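Local coordinates for probable CoA-transferase alpha subunit (Rhodococcus jostii, PDB 6COJ), which probably acts, with its partner subunit, on CoA thioesters as a member of the coenzyme A transferase family, and is seen here with a spirolactone-bearing CoA thioester bound, at residues M34-G39 against T60-V65; D178-H183 against E211-S216. The protein carries 1 engineered substitution. All coordinates share one frame; numbering follows the deposited sequence.

Interaction 1: residues M34-G39 against T60-V65; sequences MTIGIG and TDLTVV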
ATOM      1  N   MET A  34      23.827   2.189  15.177  1.00 18.07           N
ATOM      2  CA  MET A  34      22.425   2.303  14.803  1.00 17.56           C
ATOM      3  C   MET A  34      22.112   1.434  13.598  1.00 16.55           C
ATOM      4  O   MET A  34      22.978   1.132  12.768  1.00 18.27           O
ATOM      5  CB  MET A  34      22.080   3.744  14.440  1.00 18.66           C
ATOM      6  CG  MET A  34      21.674   4.576  15.617  1.00 17.66           C
ATOM      7  SD  MET A  34      21.197   6.207  15.045  1.00 19.95           S
ATOM      8  CE  MET A  34      20.630   6.940  16.577  1.00 28.02           C
ATOM      9  N   THR A  35      20.848   1.032  13.515  1.00 16.68           N
ATOM     10  CA  THR A  35      20.276   0.514  12.282  1.00 14.96           C
ATOM     11  C   THR A  35      19.665   1.692  11.529  1.00 16.51           C
ATOM     12  O   THR A  35      18.775   2.376  12.054  1.00 16.28           O
ATOM     13  CB  THR A  35      19.224  -0.543  12.610  1.00 15.02           C
ATOM     14  OG1 THR A  35      19.858  -1.655  13.244  1.00 18.28           O
ATOM     15  CG2 THR A  35      18.536  -1.023  11.346  1.00 15.69           C
ATOM     16  N   ILE A  36      20.163   1.952  10.320  1.00 14.71           N
ATOM     17  CA  ILE A  36      19.750   3.107   9.533  1.00 13.20           C
ATOM     18  C   ILE A  36      19.214   2.629   8.192  1.00 14.27           C
ATOM     19  O   ILE A  36      19.879   1.858   7.489  1.00 16.34           O
ATOM     20  CB  ILE A  36      20.909   4.101   9.335  1.00 14.35           C
ATOM     21  CG1 ILE A  36      21.436   4.553  10.698  1.00 16.65           C
ATOM     22  CG2 ILE A  36      20.458   5.301   8.489  1.00 17.97           C
ATOM     23  CD1 ILE A  36      22.516   5.619  10.616  1.00 19.70           C
ATOM     24  N   GLY A  37      18.020   3.098   7.838  1.00 12.72           N
ATOM     25  CA  GLY A  37      17.470   2.853   6.520  1.00 12.83           C
ATOM     26  C   GLY A  37      17.804   4.031   5.622  1.00 12.78           C
ATOM     27  O   GLY A  37      17.730   5.184   6.040  1.00 16.03           O
ATOM     28  N   ILE A  38      18.187   3.733   4.386  1.00 13.23           N
ATOM     29  CA  ILE A  38      18.524   4.771   3.420  1.00 13.47           C
ATOM     30  C   ILE A  38      17.569   4.661   2.241  1.00 13.81           C
ATOM     31  O   ILE A  38      17.430   3.584   1.644  1.00 14.29           O
ATOM     32  CB  ILE A  38      19.992   4.680   2.967  1.00 14.07           C
ATOM     33  CG1 ILE A  38      20.914   4.713   4.184  1.00 15.34           C
ATOM     34  CG2 ILE A  38      20.299   5.827   2.014  1.00 14.63           C
ATOM     35  CD1 ILE A  38      22.377   4.590   3.844  1.00 17.55           C
ATOM     36  N   GLY A  39      16.916   5.776   1.915  1.00 12.74           N
ATOM     37  CA  GLY A  39      15.886   5.818   0.893  1.00 13.35           C
ATOM     38  C   GLY A  39      16.431   5.756  -0.525  1.00 13.39           C
ATOM     39  O   GLY A  39      17.570   5.347  -0.776  1.00 14.48           O
ATOM     40  N   THR A  60      29.905   5.052  12.989  1.00 21.08           N
ATOM     41  CA  THR A  60      30.332   3.840  12.304  1.00 22.26           C
ATOM     42  C   THR A  60      29.591   2.655  12.915  1.00 23.90           C
ATOM     43  O   THR A  60      28.627   2.832  13.663  1.00 21.08           O
ATOM     44  CB  THR A  60      31.860   3.725  12.372  1.00 25.35           C
ATOM     45  OG1 THR A  60      32.306   2.686  11.491  1.00 26.92           O
ATOM     46  CG2 THR A  60      32.315   3.430  13.798  1.00 23.86           C
ATOM     47  N   ASP A  61      30.037   1.439  12.580  1.00 18.87           N
ATOM     48  CA  ASP A  61      29.422   0.207  13.080  1.00 19.56           C
ATOM     49  C   ASP A  61      27.919   0.181  12.790  1.00 19.18           C
ATOM     50  O   ASP A  61      27.104  -0.191  13.635  1.00 20.78           O
ATOM     51  CB  ASP A  61      29.724   0.004  14.569  1.00 21.86           C
ATOM     52  CG  ASP A  61      29.223  -1.332  15.103  1.00 27.67           C
ATOM     53  OD1 ASP A  61      29.303  -2.347  14.378  1.00 29.03           O
ATOM     54  OD2 ASP A  61      28.757  -1.360  16.262  1.00 35.94           O
ATOM     55  N   LEU A  62      27.548   0.576  11.577  1.00 16.26           N
ATOM     56  CA  LEU A  62      26.144   0.732  11.221  1.00 16.42           C
ATOM     57  C   LEU A  62      25.574  -0.567  10.672  1.00 17.75           C
ATOM     58  O   LEU A  62      26.263  -1.364  10.031  1.00 17.12           O
ATOM     59  CB  LEU A  62      25.983   1.819  10.163  1.00 16.79           C
ATOM     60  CG  LEU A  62      26.344   3.233  10.637  1.00 17.18           C
ATOM     61  CD1 LEU A  62      26.232   4.218   9.485  1.00 20.82           C
ATOM     62  CD2 LEU A  62      25.455   3.652  11.806  1.00 19.00           C
ATOM     63  N   THR A  63      24.292  -0.772  10.936  1.00 16.24           N
ATOM     64  CA  THR A  63      23.514  -1.778  10.237  1.00 16.54           C
ATOM     65  C   THR A  63      22.650  -1.006   9.251  1.00 15.93           C
ATOM     66  O   THR A  63      21.885  -0.129   9.660  1.00 17.45           O
ATOM     67  CB  THR A  63      22.659  -2.563  11.233  1.00 15.61           C
ATOM     68  OG1 THR A  63      23.517  -3.325  12.095  1.00 16.73           O
ATOM     69  CG2 THR A  63      21.722  -3.519  10.509  1.00 16.58           C
ATOM     70  N   VAL A  64      22.812  -1.280   7.961  1.00 13.62           N
ATOM     71  CA  VAL A  64      22.177  -0.488   6.907  1.00 13.74           C
ATOM     72  C   VAL A  64      21.087  -1.315   6.240  1.00 14.63           C
ATOM     73  O   VAL A  64      21.313  -2.477   5.881  1.00 15.80           O
ATOM     74  CB  VAL A  64      23.203   0.016   5.874  1.00 14.32           C
ATOM     75  CG1 VAL A  64      22.505   0.852   4.809  1.00 15.56           C
ATOM     76  CG2 VAL A  64      24.259   0.851   6.556  1.00 17.02           C
ATOM     77  N   VAL A  65      19.913  -0.707   6.071  1.00 13.39           N
ATOM     78  CA  VAL A  65      18.782  -1.306   5.357  1.00 13.91           C
ATOM     79  C   VAL A  65      18.544  -0.443   4.127  1.00 13.46           C
ATOM     80  O   VAL A  65      18.278   0.757   4.260  1.00 13.93           O
ATOM     81  CB  VAL A  65      17.517  -1.351   6.230  1.00 13.61           C
ATOM     82  CG1 VAL A  65      16.360  -1.948   5.451  1.00 13.97           C
ATOM     83  CG2 VAL A  65      17.771  -2.149   7.504  1.00 16.34           C
TER

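Interaction 2: residues D178-H183 against E211-S216; sequences DAALVH and EKRFVS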
ATOM      1  N   ASP A 178      16.502   2.507  13.649  1.00 14.87           N
ATOM      2  CA  ASP A 178      16.773   3.615  14.555  1.00 14.42           C
ATOM      3  C   ASP A 178      16.622   4.940  13.831  1.00 15.67           C
ATOM      4  O   ASP A 178      16.157   5.922  14.420  1.00 15.98           O
ATOM      5  CB  ASP A 178      18.173   3.488  15.155  1.00 15.66           C
ATOM      6  CG  ASP A 178      18.313   2.250  16.011  1.00 18.18           C
ATOM      7  OD1 ASP A 178      17.457   2.042  16.898  1.00 23.24           O
ATOM      8  OD2 ASP A 178      19.256   1.475  15.773  1.00 18.73           O
ATOM      9  N   ALA A 179      17.017   4.993  12.560  1.00 14.98           N
ATOM     10  CA  ALA A 179      16.942   6.238  11.812  1.00 14.06           C
ATOM     11  C   ALA A 179      16.684   5.945  10.344  1.00 14.41           C
ATOM     12  O   ALA A 179      16.979   4.856   9.843  1.00 16.09           O
ATOM     13  CB  ALA A 179      18.222   7.069  11.973  1.00 15.40           C
ATOM     14  N   ALA A 180      16.104   6.932   9.663  1.00 14.32           N
ATOM     15  CA  ALA A 180      15.947   6.903   8.215  1.00 14.03           C
ATOM     16  C   ALA A 180      16.521   8.185   7.635  1.00 14.92           C
ATOM     17  O   ALA A 180      16.355   9.268   8.210  1.00 15.20           O
ATOM     18  CB  ALA A 180      14.468   6.789   7.799  1.00 14.31           C
ATOM     19  N   LEU A 181      17.204   8.049   6.499  1.00 13.29           N
ATOM     20  CA  LEU A 181      17.734   9.172   5.726  1.00 12.80           C
ATOM     21  C   LEU A 181      17.114   9.087   4.339  1.00 13.89           C
ATOM     22  O   LEU A 181      17.271   8.075   3.650  1.00 14.12           O
ATOM     23  CB  LEU A 181      19.262   9.082   5.611  1.00 14.85           C
ATOM     24  CG  LEU A 181      20.046   8.905   6.909  1.00 14.16           C
ATOM     25  CD1 LEU A 181      21.519   8.676   6.592  1.00 15.73           C
ATOM     26  CD2 LEU A 181      19.868  10.108   7.810  1.00 18.70           C
ATOM     27  N   VAL A 182      16.381  10.130   3.937  1.00 14.36           N
ATOM     28  CA  VAL A 182      15.730  10.158   2.631  1.00 13.84           C
ATOM     29  C   VAL A 182      15.927  11.539   2.021  1.00 13.76           C
ATOM     30  O   VAL A 182      16.127  12.527   2.729  1.00 14.22           O
ATOM     31  CB  VAL A 182      14.219   9.804   2.702  1.00 13.06           C
ATOM     32  CG1 VAL A 182      14.007   8.403   3.310  1.00 13.99           C
ATOM     33  CG2 VAL A 182      13.447  10.855   3.500  1.00 14.77           C
ATOM     34  N   HIS A 183      15.860  11.601   0.688  1.00 13.19           N
ATOM     35  CA  HIS A 183      15.980  12.850  -0.059  1.00 12.56           C
ATOM     36  C   HIS A 183      14.774  13.010  -0.970  1.00 13.77           C
ATOM     37  O   HIS A 183      14.441  12.093  -1.729  1.00 15.14           O
ATOM     38  CB  HIS A 183      17.239  12.859  -0.931  1.00 14.01           C
ATOM     39  CG  HIS A 183      17.468  14.162  -1.622  1.00 14.39           C
ATOM     40  ND1 HIS A 183      18.028  15.246  -0.979  1.00 15.13           N
ATOM     41  CD2 HIS A 183      17.202  14.568  -2.887  1.00 15.05           C
ATOM     42  CE1 HIS A 183      18.113  16.261  -1.825  1.00 15.44           C
ATOM     43  NE2 HIS A 183      17.623  15.874  -2.992  1.00 16.63           N
ATOM     44  N   GLU A 211      12.670   5.458  14.001  1.00 16.10           N
ATOM     45  CA  GLU A 211      12.488   6.304  15.178  1.00 17.42           C
ATOM     46  C   GLU A 211      12.841   7.761  14.891  1.00 17.55           C
ATOM     47  O   GLU A 211      12.070   8.669  15.221  1.00 19.91           O
ATOM     48  CB  GLU A 211      13.362   5.775  16.308  1.00 19.74           C
ATOM     49  CG  GLU A 211      13.252   6.532  17.612  1.00 28.72           C
ATOM     50  CD  GLU A 211      11.929   6.307  18.314  1.00 74.21           C
ATOM     51  OE1 GLU A 211      11.563   7.144  19.168  1.00 84.74           O
ATOM     52  OE2 GLU A 211      11.262   5.291  18.006  1.00 77.31           O
ATOM     53  N   LYS A 212      14.005   8.006  14.288  1.00 18.51           N
ATOM     54  CA  LYS A 212      14.468   9.351  13.948  1.00 15.82           C
ATOM     55  C   LYS A 212      14.529   9.481  12.432  1.00 14.45           C
ATOM     56  O   LYS A 212      15.131   8.641  11.762  1.00 17.28           O
ATOM     57  CB  LYS A 212      15.872   9.602  14.504  1.00 17.56           C
ATOM     58  CG  LYS A 212      16.023   9.467  16.003  1.00 24.97           C
ATOM     59  CD  LYS A 212      17.500   9.615  16.382  1.00 34.57           C
ATOM     60  CE  LYS A 212      17.801   9.083  17.772  1.00 40.13           C
ATOM     61  NZ  LYS A 212      17.004   9.777  18.818  1.00 54.99           N
ATOM     62  N   ARG A 213      13.911  10.528  11.886  1.00 12.92           N
ATOM     63  CA  ARG A 213      13.704  10.626  10.449  1.00 12.82           C
ATOM     64  C   ARG A 213      14.258  11.948   9.940  1.00 14.95           C
ATOM     65  O   ARG A 213      13.825  13.017  10.381  1.00 16.24           O
ATOM     66  CB  ARG A 213      12.213  10.530  10.128  1.00 14.57           C
ATOM     67  CG  ARG A 213      11.633   9.120  10.230  1.00 16.09           C
ATOM     68  CD  ARG A 213      11.335   8.693  11.657  1.00 17.68           C
ATOM     69  NE  ARG A 213      10.413   9.608  12.330  1.00 15.82           N
ATOM     70  CZ  ARG A 213       9.089   9.522  12.246  1.00 19.13           C
ATOM     71  NH1 ARG A 213       8.533   8.569  11.512  1.00 17.47           N
ATOM     72  NH2 ARG A 213       8.329  10.383  12.902  1.00 18.50           N
ATOM     73  N   PHE A 214      15.199  11.876   9.002  1.00 14.39           N
ATOM     74  CA  PHE A 214      15.804  13.068   8.421  1.00 14.50           C
ATOM     75  C   PHE A 214      15.555  13.071   6.924  1.00 16.05           C
ATOM     76  O   PHE A 214      15.867  12.092   6.238  1.00 18.40           O
ATOM     77  CB  PHE A 214      17.293  13.123   8.762  1.00 15.26           C
ATOM     78  CG  PHE A 214      17.527  13.149  10.231  1.00 15.93           C
ATOM     79  CD1 PHE A 214      17.299  14.304  10.952  1.00 18.12           C
ATOM     80  CD2 PHE A 214      17.837  11.979  10.910  1.00 24.69           C
ATOM     81  CE1 PHE A 214      17.448  14.317  12.314  1.00 25.31           C
ATOM     82  CE2 PHE A 214      17.996  11.985  12.279  1.00 24.70           C
ATOM     83  CZ  PHE A 214      17.797  13.158  12.982  1.00 24.86           C
ATOM     84  N   VAL A 215      14.957  14.155   6.427  1.00 16.13           N
ATOM     85  CA  VAL A 215      14.697  14.331   5.001  1.00 14.05           C
ATOM     86  C   VAL A 215      15.512  15.518   4.521  1.00 15.62           C
ATOM     87  O   VAL A 215      15.413  16.617   5.082  1.00 16.65           O
ATOM     88  CB  VAL A 215      13.201  14.511   4.677  1.00 17.41           C
ATOM     89  CG1 VAL A 215      12.597  15.701   5.401  1.00 21.77           C
ATOM     90  CG2 VAL A 215      13.005  14.647   3.173  1.00 15.74           C
ATOM     91  N   SER A 216      16.355  15.291   3.523  1.00 13.55           N
ATOM     92  CA  SER A 216      16.945  16.398   2.794  1.00 14.37           C
ATOM     93  C   SER A 216      16.070  16.684   1.578  1.00 15.39           C
ATOM     94  O   SER A 216      15.458  15.775   1.014  1.00 16.55           O
ATOM     95  CB  SER A 216      18.405  16.105   2.418  1.00 15.37           C
ATOM     96  OG  SER A 216      18.531  14.909   1.663  1.00 16.44           O
TER

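Interaction 1: residues M34-G39 against T60-V65
Thr35-Ile38 and Leu62-Val65 pair as neighbouring parallel strands of a beta-alpha-beta unit, with helix 48-56 as the crossover, in the central sheet of the Rossmann-like CoA-transferase fold. Four main-chain hydrogen bonds join them. Thr63 O takes the N-H of Ile36 at 2.8 Å, and Val65 O takes that of Ile38. In the other direction Thr63 N reaches Met34 O, and Val65 N reaches Ile36 O at 2.9 Å, arriving 27° off the carbonyl plane. The strand axes diverge by 32°, a marked local twist. On the face carrying the threonines, Thr35 and Thr63 stand side by side and point the same way; Thr35 OG1 rests 3.6 Å from Thr63 CB. Thr35 CG2, set anti to the backbone N by chi1 of -64°, meets Val65 CG2 at 4.1 Å. On the other face Leu62 leans across, and its CD2 meets Ile36 CD1 at the far end of the isoleucine, 3.7 Å away. Val64 CG1 approaches Ile38 CD1 at 3.9 Å, where Leu75 of helix 70-77 also packs on Ile38. Gly37, opposite Val65, brings its CA within 3.2 Å of Val65 O. No side-chain hydrogen bond crosses between the strands: direction and register are set by main-chain polar groups, while side-chain contacts, mostly between methyl groups, add apolar packing on both faces.

Interaction 2: residues D178-H183 against E211-S216
Val182 and Val215 pack methyl to methyl where segments 178-183 and 211-216 run side by side as parallel strands in the Rossmann-like sheet. The CG2 atoms of this valine pair are 3.8 Å apart; that of Val182 sits between its backbone N and carbonyl carbon (chi1 -59°), which turns it to its neighbour. On the same face Arg213, also buried, has its guanidinium held by a salt bridge to Asp243 and by the carbonyls of Cys207 and Met240. On the opposite face Leu181 CD2 approaches Phe214 CB at 4.1 Å and lies obliquely to the phenyl ring, while helix 48-56 covers Leu181 through Leu54. Five main-chain hydrogen bonds run the length of the pair; the straightest is Phe214 N to Ala180 O, 171° at the hydrogen.

The N-terminal end is looser and nearer solvent. There Glu211 is exposed and touches Asp178 O chiefly through CB, at 3.4 Å, while its carboxylate leads away; Lys212 N is bonded to Asp178 O, but of its side chain only CB and CG come near that oxygen before the chain departs.

The buried C-terminal end carries a side-chain bond as well. The His183 ring, with CG anti to the backbone N (chi1 -175°), presents ND1 to Ser216, and NE2 reaches Glu218. A leucine in its place would probably leave both the Ser216 hydroxyl and the Glu218 carboxylate without this partner. Ser216 OG meets the imidazole at its edge, in the ring plane, 2.7 Å from ND1.

How the interactions relate
From the N terminus, the chain lays down strand 35-38, passes through helix 48-56 and returns in strand 62-65, where interaction 1 closes its loop. Some 110 residues later, strand 177-184 comes in on the other side of strand 35-38, and helix 203-208 precedes strand 213-217, which closes interaction 2. The two loops follow in series, neither nesting nor crossing, with centres about 10 Å apart. Strands 35-38 and 177-184 join them within one parallel sheet: Asp178 OD2 probably accepts the Thr35 N-H at 2.8 Å, and Gly37 N probably bonds Ala179 O. Together they give four consecutive strands of the seven, in the order 62-65, 35-38, 177-184, 213-217.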